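Local structure of putative protease (3KD4) at residues 376-381 / 393-398; 457-462 / 500-505. The protein is probably an exported protease of unknown substrate, built from beta-rich domains and a helical region. All blocks are in the same frame, centred on the assembly; numbering follows the deposited sequence.

Contact 1: residues 376-381 / 393-398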
loop_
_atom_site.group_PDB
_atom_site.type_symbol
_atom_site.label_atom_id
_atom_site.label_comp_id
_atom_site.label_asym_id
_atom_site.label_seq_id
_atom_site.Cartn_x
_atom_site.Cartn_y
_atom_site.Cartn_z
ATOM N N ARG A 376 -4.419 7.389 31.871
ATOM C CA ARG A 376 -5.520 6.564 32.329
ATOM C C ARG A 376 -5.595 6.607 33.855
ATOM O O ARG A 376 -4.570 6.720 34.540
ATOM C CB ARG A 376 -5.336 5.110 31.896
ATOM C CG ARG A 376 -5.386 4.863 30.426
ATOM C CD ARG A 376 -6.799 4.918 29.881
ATOM N NE ARG A 376 -6.816 4.610 28.457
ATOM C CZ ARG A 376 -6.441 5.449 27.498
ATOM N NH1 ARG A 376 -6.019 6.678 27.803
ATOM N NH2 ARG A 376 -6.491 5.063 26.223
ATOM N N SER A 377 -6.814 6.519 34.380
ATOM C CA SER A 377 -7.028 6.408 35.813
ATOM C C SER A 377 -7.505 5.007 36.126
ATOM O O SER A 377 -8.305 4.431 35.373
ATOM C CB SER A 377 -8.070 7.417 36.292
ATOM O OG SER A 377 -7.558 8.729 36.163
ATOM N N VAL A 378 -7.023 4.465 37.239
ATOM C CA VAL A 378 -7.392 3.141 37.661
ATOM C C VAL A 378 -7.658 3.103 39.167
ATOM O O VAL A 378 -6.811 3.483 39.971
ATOM C CB VAL A 378 -6.275 2.133 37.320
ATOM C CG1 VAL A 378 -6.684 0.753 37.738
ATOM C CG2 VAL A 378 -5.965 2.173 35.825
ATOM N N ALA A 379 -8.842 2.627 39.526
ATOM C CA ALA A 379 -9.211 2.394 40.921
ATOM C C ALA A 379 -9.106 0.900 41.217
ATOM O O ALA A 379 -9.389 0.071 40.360
ATOM C CB ALA A 379 -10.631 2.894 41.172
ATOM N N ILE A 380 -8.666 0.543 42.410
ATOM C CA ILE A 380 -8.711 -0.856 42.819
ATOM C C ILE A 380 -9.402 -0.950 44.163
ATOM O O ILE A 380 -8.981 -0.298 45.126
ATOM C CB ILE A 380 -7.326 -1.500 42.988
ATOM C CG1 ILE A 380 -6.390 -1.093 41.869
ATOM C CG2 ILE A 380 -7.462 -3.019 43.037
ATOM C CD1 ILE A 380 -4.988 -1.435 42.159
ATOM N N SER A 381 -10.437 -1.786 44.218
ATOM C CA SER A 381 -11.217 -2.010 45.442
ATOM C C SER A 381 -10.611 -3.087 46.334
ATOM O O SER A 381 -9.945 -4.008 45.844
ATOM C CB SER A 381 -12.624 -2.465 45.071
ATOM O OG SER A 381 -12.601 -3.821 44.659
ATOM N N VAL A 393 -4.389 -5.148 36.395
ATOM C CA VAL A 393 -3.861 -5.051 35.039
ATOM C C VAL A 393 -4.108 -3.624 34.552
ATOM O O VAL A 393 -5.242 -3.214 34.416
ATOM C CB VAL A 393 -4.487 -6.094 34.104
ATOM C CG1 VAL A 393 -3.846 -6.041 32.700
ATOM C CG2 VAL A 393 -4.302 -7.490 34.695
ATOM N N LEU A 394 -3.044 -2.845 34.359
ATOM C CA LEU A 394 -3.199 -1.491 33.842
ATOM C C LEU A 394 -3.665 -1.621 32.374
ATOM O O LEU A 394 -3.071 -2.372 31.603
ATOM C CB LEU A 394 -1.882 -0.726 33.932
ATOM C CG LEU A 394 -1.291 -0.551 35.325
ATOM C CD1 LEU A 394 0.183 -0.080 35.256
ATOM C CD2 LEU A 394 -2.178 0.381 36.167
ATOM N N PRO A 395 -4.744 -0.925 31.987
ATOM C CA PRO A 395 -5.251 -1.189 30.628
ATOM C C PRO A 395 -4.313 -0.728 29.512
ATOM O O PRO A 395 -3.687 0.312 29.624
ATOM C CB PRO A 395 -6.560 -0.406 30.582
ATOM C CG PRO A 395 -6.424 0.640 31.629
ATOM C CD PRO A 395 -5.561 0.071 32.710
ATOM N N ALA A 396 -4.215 -1.507 28.445
ATOM C CA ALA A 396 -3.452 -1.098 27.266
ATOM C C ALA A 396 -4.184 0.024 26.564
ATOM O O ALA A 396 -5.410 0.080 26.608
ATOM C CB ALA A 396 -3.286 -2.266 26.326
ATOM N N ILE A 397 -3.446 0.921 25.930
ATOM C CA ILE A 397 -4.067 1.919 25.063
ATOM C C ILE A 397 -4.184 1.318 23.662
ATOM O O ILE A 397 -3.606 0.267 23.408
ATOM C CB ILE A 397 -3.265 3.225 25.021
ATOM C CG1 ILE A 397 -1.932 3.040 24.280
ATOM C CG2 ILE A 397 -3.042 3.744 26.429
ATOM C CD1 ILE A 397 -1.257 4.339 23.935
ATOM N N SER A 398 -4.906 2.009 22.767
ATOM C CA SER A 398 -5.189 1.536 21.394
ATOM C C SER A 398 -4.271 2.078 20.322
ATOM O O SER A 398 -3.830 1.347 19.428
ATOM C CB SER A 398 -6.583 1.984 20.987
ATOM O OG SER A 398 -7.496 1.684 22.001
HETATM O O HOH W 1 -7.279 3.170 24.526
HETATM O O HOH W 2 -7.442 2.257 27.606
#
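The guanidinium of R376 lies over I397, whose CG2 sits 3.7 Å from NH2 on one face of the planar group and is displaced toward its rim. The two side chains cross at about a right angle. R376 leaves the strand with CG anti to the carbonyl carbon and then bends at the next bond (chi2 -75°), which carries the planar end along the loop instead of straight across the gap. Two waters lie in the guanidinium plane, at its edge. One accepts from NE at 2.6 Å and donates to the backbone O of A396; the other accepts from NH2 at 2.7 Å and is hydrogen-bonded to S398 OG. A salt bridge from NH2 to E374, on the same strand, helps hold the rotation of the group and probably offsets part of its charge.

V378, two residues along, makes the apolar half of the contact. Its CG2 meets P395 CD at 3.8 Å, the methyl reaching toward that corner of the proline, while L394 CD2 lies 4.2 Å from the same methyl. The closest CA pair, V378 with L394, is 7.3 Å apart, too far for backbone pairing. The arrangement is that of an outermost sheet strand, 370-380, with a loop laid over its side chains and joined to it by apolar contacts and water bridges.

Contact 2: residues 457-462 / 500-505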
loop_
_atom_site.group_PDB
_atom_site.type_symbol
_atom_site.label_atom_id
_atom_site.label_comp_id
_atom_site.label_asym_id
_atom_site.label_seq_id
_atom_site.Cartn_x
_atom_site.Cartn_y
_atom_site.Cartn_z
ATOM N N ARG A 457 9.665 1.759 32.444
ATOM C CA ARG A 457 8.529 1.788 33.342
ATOM C C ARG A 457 9.005 2.329 34.688
ATOM O O ARG A 457 9.997 1.839 35.253
ATOM C CB ARG A 457 7.955 0.390 33.531
ATOM C CG ARG A 457 6.710 0.375 34.356
ATOM C CD ARG A 457 6.247 -1.036 34.605
ATOM N NE ARG A 457 6.967 -1.667 35.701
ATOM C CZ ARG A 457 6.710 -2.887 36.166
ATOM N NH1 ARG A 457 5.762 -3.634 35.612
ATOM N NH2 ARG A 457 7.387 -3.360 37.212
ATOM N N THR A 458 8.322 3.352 35.184
ATOM C CA THR A 458 8.617 3.844 36.519
ATOM C C THR A 458 7.343 3.719 37.327
ATOM O O THR A 458 6.247 3.885 36.796
ATOM C CB THR A 458 9.048 5.307 36.513
ATOM O OG1 THR A 458 7.976 6.075 35.984
ATOM C CG2 THR A 458 10.258 5.519 35.664
ATOM N N ILE A 459 7.485 3.418 38.615
ATOM C CA ILE A 459 6.334 3.239 39.499
ATOM C C ILE A 459 6.644 4.096 40.726
ATOM O O ILE A 459 7.681 3.888 41.393
ATOM C CB ILE A 459 6.140 1.787 39.914
ATOM C CG1 ILE A 459 5.853 0.894 38.690
ATOM C CG2 ILE A 459 5.030 1.699 40.957
ATOM C CD1 ILE A 459 5.785 -0.635 39.027
ATOM N N THR A 460 5.777 5.071 40.988
ATOM C CA THR A 460 6.034 6.046 42.034
ATOM C C THR A 460 4.794 6.282 42.895
ATOM O O THR A 460 3.815 6.889 42.458
ATOM C CB THR A 460 6.496 7.370 41.450
ATOM O OG1 THR A 460 5.447 7.914 40.652
ATOM C CG2 THR A 460 7.738 7.179 40.591
ATOM N N PRO A 461 4.830 5.767 44.132
ATOM C CA PRO A 461 3.723 6.055 45.047
ATOM C C PRO A 461 3.654 7.555 45.316
ATOM O O PRO A 461 4.695 8.187 45.477
ATOM C CB PRO A 461 4.108 5.295 46.321
ATOM C CG PRO A 461 4.923 4.168 45.828
ATOM C CD PRO A 461 5.735 4.747 44.681
ATOM N N ARG A 462 2.442 8.107 45.307
ATOM C CA ARG A 462 2.211 9.530 45.589
ATOM C C ARG A 462 0.941 9.708 46.415
ATOM O O ARG A 462 -0.162 9.734 45.856
ATOM C CB ARG A 462 2.039 10.320 44.303
ATOM C CG ARG A 462 3.226 10.302 43.396
ATOM C CD ARG A 462 3.048 11.307 42.296
ATOM N NE ARG A 462 4.128 11.198 41.328
ATOM C CZ ARG A 462 5.378 11.618 41.528
ATOM N NH1 ARG A 462 5.748 12.183 42.679
ATOM N NH2 ARG A 462 6.277 11.459 40.560
ATOM N N ARG A 500 2.315 -4.833 32.577
ATOM C CA ARG A 500 1.296 -3.863 33.029
ATOM C C ARG A 500 0.601 -4.274 34.339
ATOM O O ARG A 500 -0.401 -3.639 34.765
ATOM C CB ARG A 500 0.237 -3.668 31.917
ATOM C CG ARG A 500 0.710 -2.801 30.798
ATOM C CD ARG A 500 -0.373 -2.546 29.735
ATOM N NE ARG A 500 -0.640 -3.732 28.928
ATOM C CZ ARG A 500 -1.704 -4.519 29.044
ATOM N NH1 ARG A 500 -2.679 -4.275 29.903
ATOM N NH2 ARG A 500 -1.815 -5.565 28.264
ATOM N N VAL A 501 1.099 -5.329 34.974
ATOM C CA VAL A 501 0.486 -5.808 36.196
ATOM C C VAL A 501 1.101 -5.141 37.420
ATOM O O VAL A 501 2.331 -5.075 37.545
ATOM C CB VAL A 501 0.617 -7.329 36.332
ATOM C CG1 VAL A 501 0.196 -7.781 37.734
ATOM C CG2 VAL A 501 -0.209 -8.014 35.245
ATOM N N LEU A 502 0.236 -4.684 38.314
ATOM C CA LEU A 502 0.601 -4.329 39.690
ATOM C C LEU A 502 -0.090 -5.339 40.611
ATOM O O LEU A 502 -1.269 -5.668 40.435
ATOM C CB LEU A 502 0.146 -2.916 40.073
ATOM C CG LEU A 502 0.719 -1.727 39.296
ATOM C CD1 LEU A 502 0.051 -0.427 39.841
ATOM C CD2 LEU A 502 2.234 -1.682 39.405
ATOM N N LEU A 503 0.663 -5.858 41.561
ATOM C CA LEU A 503 0.157 -6.836 42.519
ATOM C C LEU A 503 0.059 -6.158 43.873
ATOM O O LEU A 503 0.983 -5.455 44.292
ATOM C CB LEU A 503 1.107 -8.036 42.607
ATOM C CG LEU A 503 0.751 -9.179 43.542
ATOM C CD1 LEU A 503 -0.504 -9.961 43.073
ATOM C CD2 LEU A 503 2.010 -10.094 43.682
ATOM N N PHE A 504 -1.075 -6.353 44.532
ATOM C CA PHE A 504 -1.302 -5.846 45.885
ATOM C C PHE A 504 -1.716 -6.977 46.790
ATOM O O PHE A 504 -2.428 -7.895 46.365
ATOM C CB PHE A 504 -2.436 -4.819 45.899
ATOM C CG PHE A 504 -2.147 -3.574 45.112
ATOM C CD1 PHE A 504 -2.398 -3.531 43.752
ATOM C CD2 PHE A 504 -1.660 -2.445 45.746
ATOM C CE1 PHE A 504 -2.171 -2.390 43.041
ATOM C CE2 PHE A 504 -1.413 -1.297 45.039
ATOM C CZ PHE A 504 -1.671 -1.267 43.680
ATOM N N SER A 505 -1.274 -6.910 48.041
ATOM C CA SER A 505 -1.787 -7.803 49.073
ATOM C C SER A 505 -2.705 -6.977 49.959
ATOM O O SER A 505 -2.575 -5.741 50.053
ATOM C CB SER A 505 -0.665 -8.471 49.874
ATOM O OG SER A 505 0.124 -7.516 50.550
HETATM O O HOH W 3 4.559 -5.999 36.278
#
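Two beta layers face each other here: strand 453-462 belongs to a mixed five-stranded sheet, and strand 501-505 to a small antiparallel sheet with strands 389-393 and 438-439. The CA atoms of I459 and L502, the nearest pair at this level, are 9.5 Å apart, a spacing bridged by side chains and not by backbone pairing.

The direct apolar contact joins I459 and L502. CD1 of the isoleucine comes to 3.7 Å from CD2 of the leucine, and the side chains slide past each other in opposite directions, so they meet alongside at their terminal methyls. I459 extends toward the other strand, with CG1 anti to the carbonyl carbon and CD1 continuing the chain outward (chi2 174°). Around this pair, V431 of strand 423-433 touches L502, and I466 of strand 465-474 touches I459, extending the apolar layer.

The polar end of the contact is made by R457. Its aliphatic chain runs out extended, then turns at chi3 (82°) and brings the guanidinium near the beginning of strand 501-505. NH1 remains 4.2 Å from V501 O, and one water set to the side of the line between them bridges the pair: it accepts from NH1 at 2.7 Å and donates to V501 O at 2.7 Å. This water lies at the guanidinium edge, in its plane. NH1 also donates to the backbone O of N499, just before the second segment, so the same nitrogen grips the chain directly and through water. The water bridge is thus a local polar link at one end of the contact, whereas the buried I459-L502 pair between facing sheets is consistent with the interlayer packing of a beta sandwich.

Overall arrangement
Contacts 1 and 2 have centres 11 Å apart and both reach the same five-stranded sheet, contact 1 through its outermost strand 370-380 and contact 2 through strand 453-462. Of the touching residues, three of four are buried in contact 2 but two of five in contact 1; contact 1 is only partly buried and uses two bridging waters where contact 2 uses one. Contact 1 joins the sheet to a loop, contact 2 to a second sheet. The partner segments 393-398 and 500-505 are themselves connected: R500 NH1 probably hydrogen-bonds to L394 O at 2.6 Å.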